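Local coordinates for protein monomethylamine methyltransferase MtmB1 (PDB 1NTH) that transfers the methyl group of monomethylamine to the corrinoid cofactor of its partner protein MtmC, in methanogenesis from methylamine, at residues 23-26 against 27-31; 395-398 against 399-402; 421-424 against 425-429. All blocks are in the same frame, centred on the assembly; numbering follows the deposited sequence.

Contact 1: 23-26 against 27-31; sequences TQDD and WDLMK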
ATOM      1  N   THR A  23      -6.861  30.359  39.744  1.00 27.45           N
ATOM      2  CA  THR A  23      -5.686  31.013  39.175  1.00 26.12           C
ATOM      3  C   THR A  23      -4.561  29.988  39.163  1.00 24.14           C
ATOM      4  O   THR A  23      -4.598  29.017  39.918  1.00 23.54           O
ATOM      5  CB  THR A  23      -5.231  32.235  40.004  1.00 27.15           C
ATOM      6  OG1 THR A  23      -4.696  31.794  41.256  1.00 28.13           O
ATOM      7  CG2 THR A  23      -6.402  33.175  40.255  1.00 28.07           C
ATOM      8  N   GLN A  24      -3.561  30.196  38.316  1.00 24.25           N
ATOM      9  CA  GLN A  24      -2.461  29.247  38.246  1.00 25.03           C
ATOM     10  C   GLN A  24      -1.655  29.253  39.542  1.00 25.10           C
ATOM     11  O   GLN A  24      -1.074  28.237  39.921  1.00 23.15           O
ATOM     12  CB  GLN A  24      -1.558  29.539  37.041  1.00 26.81           C
ATOM     13  CG  GLN A  24      -0.613  28.383  36.721  1.00 30.18           C
ATOM     14  CD  GLN A  24      -0.063  28.421  35.303  1.00 32.14           C
ATOM     15  OE1 GLN A  24       0.707  27.547  34.904  1.00 31.92           O
ATOM     16  NE2 GLN A  24      -0.458  29.432  34.537  1.00 34.58           N
ATOM     17  N   ASP A  25      -1.622  30.393  40.226  1.00 24.14           N
ATOM     18  CA  ASP A  25      -0.900  30.473  41.492  1.00 24.59           C
ATOM     19  C   ASP A  25      -1.637  29.675  42.559  1.00 22.70           C
ATOM     20  O   ASP A  25      -1.009  29.047  43.414  1.00 22.97           O
ATOM     21  CB  ASP A  25      -0.746  31.929  41.941  1.00 27.27           C
ATOM     22  CG  ASP A  25       0.485  32.595  41.355  1.00 31.20           C
ATOM     23  OD1 ASP A  25       1.178  31.954  40.540  1.00 32.64           O
ATOM     24  OD2 ASP A  25       0.761  33.762  41.712  1.00 34.06           O
ATOM     25  N   ASP A  26      -2.969  29.702  42.518  1.00 21.84           N
ATOM     26  CA  ASP A  26      -3.751  28.944  43.492  1.00 23.24           C
ATOM     27  C   ASP A  26      -3.453  27.464  43.303  1.00 22.39           C
ATOM     28  O   ASP A  26      -3.456  26.691  44.259  1.00 21.87           O
ATOM     29  CB  ASP A  26      -5.256  29.162  43.306  1.00 26.44           C
ATOM     30  CG  ASP A  26      -5.717  30.536  43.767  1.00 31.67           C
ATOM     31  OD1 ASP A  26      -5.170  31.061  44.760  1.00 29.02           O
ATOM     32  OD2 ASP A  26      -6.650  31.079  43.136  1.00 34.69           O
ATOM     33  N   TRP A  27      -3.198  27.076  42.059  1.00 21.54           N
ATOM     34  CA  TRP A  27      -2.906  25.685  41.751  1.00 21.03           C
ATOM     35  C   TRP A  27      -1.484  25.303  42.144  1.00 19.81           C
ATOM     36  O   TRP A  27      -1.280  24.347  42.895  1.00 20.68           O
ATOM     37  CB  TRP A  27      -3.123  25.426  40.254  1.00 19.98           C
ATOM     38  CG  TRP A  27      -3.019  23.974  39.860  1.00 18.65           C
ATOM     39  CD1 TRP A  27      -1.962  23.360  39.245  1.00 19.90           C
ATOM     40  CD2 TRP A  27      -4.021  22.967  40.041  1.00 17.72           C
ATOM     41  NE1 TRP A  27      -2.251  22.029  39.026  1.00 17.21           N
ATOM     42  CE2 TRP A  27      -3.506  21.764  39.504  1.00 18.28           C
ATOM     43  CE3 TRP A  27      -5.305  22.963  40.601  1.00 18.54           C
ATOM     44  CZ2 TRP A  27      -4.235  20.568  39.513  1.00 18.27           C
ATOM     45  CZ3 TRP A  27      -6.031  21.774  40.611  1.00 20.20           C
ATOM     46  CH2 TRP A  27      -5.490  20.591  40.068  1.00 20.02           C
ATOM     47  N   ASP A  28      -0.510  26.065  41.654  1.00 19.86           N
ATOM     48  CA  ASP A  28       0.902  25.791  41.914  1.00 20.43           C
ATOM     49  C   ASP A  28       1.395  26.029  43.331  1.00 20.87           C
ATOM     50  O   ASP A  28       2.223  25.275  43.836  1.00 21.34           O
ATOM     51  CB  ASP A  28       1.797  26.628  41.000  1.00 21.07           C
ATOM     52  CG  ASP A  28       1.475  26.453  39.537  1.00 24.11           C
ATOM     53  OD1 ASP A  28       1.013  25.357  39.152  1.00 23.85           O
ATOM     54  OD2 ASP A  28       1.704  27.415  38.773  1.00 24.46           O
ATOM     55  N   LEU A  29       0.901  27.090  43.956  1.00 21.65           N
ATOM     56  CA  LEU A  29       1.351  27.460  45.291  1.00 22.25           C
ATOM     57  C   LEU A  29       0.451  27.032  46.442  1.00 21.68           C
ATOM     58  O   LEU A  29       0.766  27.299  47.605  1.00 23.14           O
ATOM     59  CB  LEU A  29       1.556  28.977  45.343  1.00 22.38           C
ATOM     60  CG  LEU A  29       2.360  29.572  44.181  1.00 23.85           C
ATOM     61  CD1 LEU A  29       2.468  31.081  44.358  1.00 25.21           C
ATOM     62  CD2 LEU A  29       3.742  28.935  44.119  1.00 24.65           C
ATOM     63  N   MET A  30      -0.655  26.363  46.132  1.00 21.06           N
ATOM     64  CA  MET A  30      -1.571  25.930  47.174  1.00 21.90           C
ATOM     65  C   MET A  30      -2.170  24.536  46.989  1.00 22.16           C
ATOM     66  O   MET A  30      -1.837  23.617  47.728  1.00 20.78           O
ATOM     67  CB  MET A  30      -2.697  26.960  47.333  1.00 23.29           C
ATOM     68  CG  MET A  30      -3.756  26.581  48.357  1.00 24.63           C
ATOM     69  SD  MET A  30      -4.973  27.894  48.619  1.00 27.53           S
ATOM     70  CE  MET A  30      -5.991  27.704  47.143  1.00 27.88           C
ATOM     71  N   LYS A  31      -3.045  24.372  46.002  1.00 21.78           N
ATOM     72  CA  LYS A  31      -3.696  23.085  45.794  1.00 21.07           C
ATOM     73  C   LYS A  31      -2.755  21.889  45.645  1.00 20.96           C
ATOM     74  O   LYS A  31      -2.903  20.890  46.351  1.00 20.91           O
ATOM     75  CB  LYS A  31      -4.649  23.170  44.599  1.00 22.67           C
ATOM     76  CG  LYS A  31      -5.834  24.100  44.853  1.00 26.91           C
ATOM     77  CD  LYS A  31      -6.790  24.142  43.677  1.00 30.60           C
ATOM     78  CE  LYS A  31      -7.937  25.109  43.933  1.00 32.13           C
ATOM     79  NZ  LYS A  31      -8.749  24.706  45.111  1.00 34.87           N
TER
HETATM   80  O   HOH W   1       3.550  27.666  36.672  1.00 34.66           O
HETATM   81  O   HOH W   2       2.415  29.870  39.547  1.00 37.24           O

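Contact 2: 395-398 against 399-402; sequences GVEI and SEVN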
ATOM      1  N   GLY A 395      18.277  -8.342  35.606  1.00 22.59           N
ATOM      2  CA  GLY A 395      18.385  -9.557  36.393  1.00 24.12           C
ATOM      3  C   GLY A 395      19.144  -9.462  37.705  1.00 24.40           C
ATOM      4  O   GLY A 395      19.106 -10.397  38.507  1.00 25.02           O
ATOM      5  N   VAL A 396      19.835  -8.352  37.938  1.00 23.81           N
ATOM      6  CA  VAL A 396      20.594  -8.194  39.176  1.00 23.41           C
ATOM      7  C   VAL A 396      19.662  -7.982  40.370  1.00 24.29           C
ATOM      8  O   VAL A 396      18.645  -7.297  40.265  1.00 24.33           O
ATOM      9  CB  VAL A 396      21.579  -7.003  39.077  1.00 22.72           C
ATOM     10  CG1 VAL A 396      22.327  -6.826  40.394  1.00 21.56           C
ATOM     11  CG2 VAL A 396      22.568  -7.245  37.945  1.00 22.77           C
ATOM     12  N   GLU A 397      20.012  -8.590  41.501  1.00 25.02           N
ATOM     13  CA  GLU A 397      19.223  -8.464  42.723  1.00 26.42           C
ATOM     14  C   GLU A 397      19.083  -6.994  43.100  1.00 23.78           C
ATOM     15  O   GLU A 397      20.056  -6.243  43.070  1.00 23.37           O
ATOM     16  CB  GLU A 397      19.900  -9.228  43.864  1.00 29.79           C
ATOM     17  CG  GLU A 397      19.808 -10.743  43.743  1.00 36.02           C
ATOM     18  CD  GLU A 397      20.613 -11.465  44.805  0.70 38.21           C
ATOM     19  OE1 GLU A 397      20.619 -10.998  45.967  0.70 40.50           O
ATOM     20  OE2 GLU A 397      21.231 -12.505  44.483  0.70 40.85           O
ATOM     21  N   ILE A 398      17.872  -6.591  43.466  1.00 23.58           N
ATOM     22  CA  ILE A 398      17.609  -5.205  43.828  1.00 23.83           C
ATOM     23  C   ILE A 398      18.462  -4.695  44.991  1.00 24.56           C
ATOM     24  O   ILE A 398      18.894  -3.542  44.985  1.00 23.85           O
ATOM     25  CB  ILE A 398      16.113  -5.004  44.156  1.00 24.02           C
ATOM     26  CG1 ILE A 398      15.272  -5.324  42.916  1.00 24.46           C
ATOM     27  CG2 ILE A 398      15.859  -3.574  44.623  1.00 24.79           C
ATOM     28  CD1 ILE A 398      15.678  -4.551  41.662  1.00 24.14           C
ATOM     29  N   SER A 399      18.707  -5.542  45.985  1.00 26.00           N
ATOM     30  CA  SER A 399      19.520  -5.123  47.123  1.00 27.04           C
ATOM     31  C   SER A 399      20.904  -4.710  46.629  1.00 26.67           C
ATOM     32  O   SER A 399      21.470  -3.719  47.090  1.00 26.27           O
ATOM     33  CB  SER A 399      19.647  -6.260  48.144  1.00 27.83           C
ATOM     34  OG  SER A 399      20.329  -7.371  47.590  1.00 31.76           O
ATOM     35  N   GLU A 400      21.441  -5.473  45.683  1.00 25.53           N
ATOM     36  CA  GLU A 400      22.755  -5.179  45.122  1.00 25.84           C
ATOM     37  C   GLU A 400      22.726  -3.905  44.282  1.00 24.54           C
ATOM     38  O   GLU A 400      23.682  -3.129  44.280  1.00 23.63           O
ATOM     39  CB  GLU A 400      23.241  -6.359  44.276  1.00 28.19           C
ATOM     40  CG  GLU A 400      23.729  -7.541  45.101  0.55 31.33           C
ATOM     41  CD  GLU A 400      24.021  -8.766  44.257  0.55 33.25           C
ATOM     42  OE1 GLU A 400      24.688  -8.626  43.209  0.55 34.93           O
ATOM     43  OE2 GLU A 400      23.589  -9.872  44.649  0.55 34.73           O
ATOM     44  N   VAL A 401      21.626  -3.694  43.568  1.00 22.77           N
ATOM     45  CA  VAL A 401      21.485  -2.507  42.736  1.00 22.43           C
ATOM     46  C   VAL A 401      21.499  -1.245  43.597  1.00 22.73           C
ATOM     47  O   VAL A 401      22.182  -0.273  43.272  1.00 22.49           O
ATOM     48  CB  VAL A 401      20.173  -2.550  41.919  1.00 22.07           C
ATOM     49  CG1 VAL A 401      19.964  -1.227  41.194  1.00 21.30           C
ATOM     50  CG2 VAL A 401      20.229  -3.697  40.917  1.00 22.19           C
ATOM     51  N   ASN A 402      20.750  -1.262  44.697  1.00 22.98           N
ATOM     52  CA  ASN A 402      20.705  -0.102  45.581  1.00 23.34           C
ATOM     53  C   ASN A 402      22.087   0.242  46.129  1.00 23.85           C
ATOM     54  O   ASN A 402      22.421   1.417  46.295  1.00 22.87           O
ATOM     55  CB  ASN A 402      19.719  -0.337  46.730  1.00 23.24           C
ATOM     56  CG  ASN A 402      18.284  -0.050  46.329  1.00 24.19           C
ATOM     57  OD1 ASN A 402      17.985   1.009  45.776  1.00 25.54           O
ATOM     58  ND2 ASN A 402      17.389  -0.986  46.614  1.00 25.20           N
TER

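Contact 3: 421-424 against 425-429; sequences AGKT and FQECY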
ATOM      1  N   ALA A 421      31.800  20.631  30.417  1.00 26.86           N
ATOM      2  CA  ALA A 421      30.985  21.002  29.261  1.00 26.48           C
ATOM      3  C   ALA A 421      30.983  19.959  28.151  1.00 26.21           C
ATOM      4  O   ALA A 421      30.014  19.841  27.403  1.00 26.48           O
ATOM      5  CB  ALA A 421      31.454  22.344  28.707  1.00 27.03           C
ATOM      6  N   GLY A 422      32.073  19.214  28.033  1.00 25.29           N
ATOM      7  CA  GLY A 422      32.143  18.194  27.003  1.00 25.71           C
ATOM      8  C   GLY A 422      32.356  18.757  25.613  1.00 25.90           C
ATOM      9  O   GLY A 422      32.643  19.943  25.444  1.00 25.58           O
ATOM     10  N   LYS A 423      32.192  17.901  24.610  1.00 25.54           N
ATOM     11  CA  LYS A 423      32.398  18.298  23.226  1.00 25.48           C
ATOM     12  C   LYS A 423      31.188  18.082  22.335  1.00 24.43           C
ATOM     13  O   LYS A 423      30.267  17.343  22.681  1.00 23.11           O
ATOM     14  CB  LYS A 423      33.585  17.526  22.647  1.00 28.75           C
ATOM     15  CG  LYS A 423      34.895  17.774  23.378  1.00 31.88           C
ATOM     16  CD  LYS A 423      36.045  17.052  22.705  1.00 35.19           C
ATOM     17  CE  LYS A 423      37.371  17.396  23.369  1.00 37.79           C
ATOM     18  NZ  LYS A 423      38.516  16.772  22.652  1.00 40.36           N
ATOM     19  N   THR A 424      31.198  18.741  21.181  1.00 23.16           N
ATOM     20  CA  THR A 424      30.118  18.599  20.216  1.00 22.83           C
ATOM     21  C   THR A 424      30.405  17.351  19.396  1.00 22.74           C
ATOM     22  O   THR A 424      31.506  16.800  19.445  1.00 22.08           O
ATOM     23  CB  THR A 424      30.054  19.788  19.240  1.00 24.04           C
ATOM     24  OG1 THR A 424      31.291  19.883  18.523  1.00 23.59           O
ATOM     25  CG2 THR A 424      29.791  21.087  19.986  1.00 25.10           C
ATOM     26  N   PHE A 425      29.402  16.915  18.642  1.00 21.25           N
ATOM     27  CA  PHE A 425      29.521  15.748  17.781  1.00 21.57           C
ATOM     28  C   PHE A 425      30.724  15.908  16.850  1.00 21.41           C
ATOM     29  O   PHE A 425      31.511  14.980  16.665  1.00 21.67           O
ATOM     30  CB  PHE A 425      28.235  15.608  16.954  1.00 21.07           C
ATOM     31  CG  PHE A 425      28.310  14.571  15.866  1.00 22.44           C
ATOM     32  CD1 PHE A 425      28.325  13.216  16.171  1.00 23.41           C
ATOM     33  CD2 PHE A 425      28.338  14.956  14.527  1.00 23.62           C
ATOM     34  CE1 PHE A 425      28.362  12.255  15.157  1.00 23.17           C
ATOM     35  CE2 PHE A 425      28.376  14.006  13.507  1.00 24.93           C
ATOM     36  CZ  PHE A 425      28.388  12.652  13.825  1.00 23.38           C
ATOM     37  N   GLN A 426      30.859  17.098  16.275  1.00 21.10           N
ATOM     38  CA  GLN A 426      31.942  17.384  15.342  1.00 22.28           C
ATOM     39  C   GLN A 426      33.328  17.277  15.972  1.00 23.99           C
ATOM     40  O   GLN A 426      34.310  17.022  15.275  1.00 23.62           O
ATOM     41  CB  GLN A 426      31.779  18.787  14.744  1.00 22.01           C
ATOM     42  CG  GLN A 426      30.546  18.998  13.865  1.00 22.56           C
ATOM     43  CD  GLN A 426      29.324  19.489  14.633  1.00 22.18           C
ATOM     44  OE1 GLN A 426      28.466  20.177  14.074  1.00 24.37           O
ATOM     45  NE2 GLN A 426      29.232  19.129  15.906  1.00 21.99           N
ATOM     46  N   GLU A 427      33.403  17.462  17.286  1.00 24.20           N
ATOM     47  CA  GLU A 427      34.679  17.410  17.990  1.00 26.11           C
ATOM     48  C   GLU A 427      35.098  16.027  18.484  1.00 26.14           C
ATOM     49  O   GLU A 427      36.290  15.732  18.542  1.00 28.21           O
ATOM     50  CB  GLU A 427      34.661  18.382  19.176  1.00 27.78           C
ATOM     51  CG  GLU A 427      34.386  19.827  18.789  1.00 32.78           C
ATOM     52  CD  GLU A 427      34.346  20.764  19.987  1.00 36.39           C
ATOM     53  OE1 GLU A 427      33.534  20.535  20.910  1.00 34.53           O
ATOM     54  OE2 GLU A 427      35.129  21.737  20.003  1.00 40.54           O
ATOM     55  N   CYS A 428      34.138  15.178  18.843  1.00 24.49           N
ATOM     56  CA  CYS A 428      34.494  13.851  19.342  1.00 24.00           C
ATOM     57  C   CYS A 428      34.164  12.703  18.392  1.00 23.26           C
ATOM     58  O   CYS A 428      34.266  11.531  18.760  1.00 23.44           O
ATOM     59  CB  CYS A 428      33.859  13.607  20.713  1.00 24.87           C
ATOM     60  SG  CYS A 428      32.065  13.715  20.761  1.00 26.28           S
ATOM     61  N   TYR A 429      33.771  13.048  17.171  1.00 23.19           N
ATOM     62  CA  TYR A 429      33.468  12.063  16.136  1.00 22.92           C
ATOM     63  C   TYR A 429      34.111  12.510  14.834  1.00 24.16           C
ATOM     64  O   TYR A 429      34.347  13.701  14.622  1.00 24.07           O
ATOM     65  CB  TYR A 429      31.958  11.962  15.869  1.00 21.76           C
ATOM     66  CG  TYR A 429      31.229  10.852  16.589  1.00 19.50           C
ATOM     67  CD1 TYR A 429      31.048  10.894  17.969  1.00 19.83           C
ATOM     68  CD2 TYR A 429      30.690   9.773  15.883  1.00 19.76           C
ATOM     69  CE1 TYR A 429      30.344   9.896  18.634  1.00 21.00           C
ATOM     70  CE2 TYR A 429      29.984   8.765  16.538  1.00 18.74           C
ATOM     71  CZ  TYR A 429      29.814   8.836  17.914  1.00 20.15           C
ATOM     72  OH  TYR A 429      29.103   7.862  18.576  1.00 20.63           O
TER

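Contact 1: 23-26 against 27-31
Thr23 opens helix 24-42 as its N-cap, and its carbonyl O takes the N-H of Trp27 at 3.2 Å. Its OG1 accepts from Asp26 N at 3.0 Å, while the Asp26 carboxylate turns back toward Thr23 N in a long, weak bond; the two residues form a capping box. Gln24 receives Asp28 N on its carbonyl O at 2.8 Å. A chi1 of -165° swings Gln24 CG away from its own N and along the helix, to 3.2 Å from Asp28 OD2, with the amide and carboxylate planes 61° apart. A water donates to this OD2 and, weakly, to Gln24 OE1. A second water donates to both Asp28 OD2 and Asp25 OD1, bridging the two carboxylates. Asp25 runs alongside Leu29, Asp25 CG lying 3.9 Å from Leu29 CD1. From Asp26 O the bond skips to Lys31 N (2.9 Å), five residues on, which makes a wider pi-type turn. Lys237 NZ forms a salt bridge with Asp28 OD1 and a hydrogen bond with Gln24 OE1. Glu235 O receives Trp27 NE1, and the indole meets Tyr76 of strand 75-77 and Ile83 of strand 82-84, seating this first turn against the small mixed sheet.

Contact 2: 395-398 against 399-402
Val396 and Val401 meet through their methyl groups, the two side chains slanting across one another with Val396 CG1 3.8 Å from Val401 CG2. The same CG1, placed anti to the backbone N (chi1 178°), also lies 4.0 Å from Glu400 CB, and here the side chains cross at about a right angle. One branch of a valine that precedes the helix thus rests on two consecutive residues of its first turn. Glu397 and Glu400 approach differently. Both chains are extended beyond CG, and a single oxygen, Glu400 OE2, is set against the whole carboxylate of Glu397, 3.4 Å from Glu397 CD and nearly as close to both of its oxygens; the two planes are turned 62° against each other. Each glutamate was modelled in two conformers, so this spacing belongs to one modelled pairing and is doubtful as a measure of repulsion.

Helix 398-410 starts here, and Glu397, at the N-cap position, enters it through its backbone: its carbonyl O takes Val401 N at 3.0 Å, and Ile398 O takes Asn402 N at the same length. With Val396 just before the N-cap and Val401 four residues after it, the valine pair is a hydrophobic staple.

Ile398 and Asn402, one turn apart, are set obliquely, the CG2 branch of Ile398 lying 3.6 Å from Asn402 ND2. The other end of that amide is held by the chain before helix 56-73: Asn402 OD1 accepts from the backbone N-H groups of Phe51 and Ile52. Ile398 packs on Ile52, and with Val401 it reaches Ala358 of helix 343-359.

Contact 3: 421-424 against 425-429
With chi1 near 60°, Thr424 places OG1 between its backbone N and carbonyl carbon, facing the helix that follows, while a chi1 of -58° sends the extended Glu427 chain back along the helix start, to Thr424. The two side chains meet obliquely in a capping box. Thr424 N donates to Glu427 OE1 over 3.0 Å in an almost straight line (170°), and Glu427 OE1 accepts on its anti lone pair. The reciprocal bond, from Glu427 N to Thr424 OG1, is weak at 3.4 Å. Glu427 N is shared, for Thr424 O accepts both from it (2.9 Å) and from Cys428 N (3.1 Å). Lys423 runs across Glu427 at about a right angle, Lys423 CB 3.5 Å from Glu427 OE1, but its ammonium group goes on to a salt bridge with Glu439 of helix 438-454. Phe425 turns its side chain to helix 140-148, where it meets Pro142, Val143 and Ser146. The chemistry implies a cap that is strong on one side: the carboxylate grips the N-cap amide firmly, the hydroxyl holds its partner loosely, and the negative carboxylate may be modestly favoured by the N-H groups that gather at the helix start.

The three contacts come in series along the chain, each at the beginning of a helix: contact 1 opens helix 24-42, contact 2 helix 398-410 and contact 3 the short helix 425-428. The last two helices follow one another in sequence, yet the centres of contacts 2 and 3 are about 34 Å apart; contact 1 lies about 40 Å from contact 2 and 42 Å from contact 3, centre to centre. All sit on the periphery of a TIM-barrel protein, contact 1 against the small mixed sheet, contact 2 against helix 343-359 and contact 3 against helix 140-148. Contacts 1 and 3 carry capping boxes, whereas contact 2 has a hydrophobic staple without a side-chain capping bond. No other subunit of the hexamer touches them.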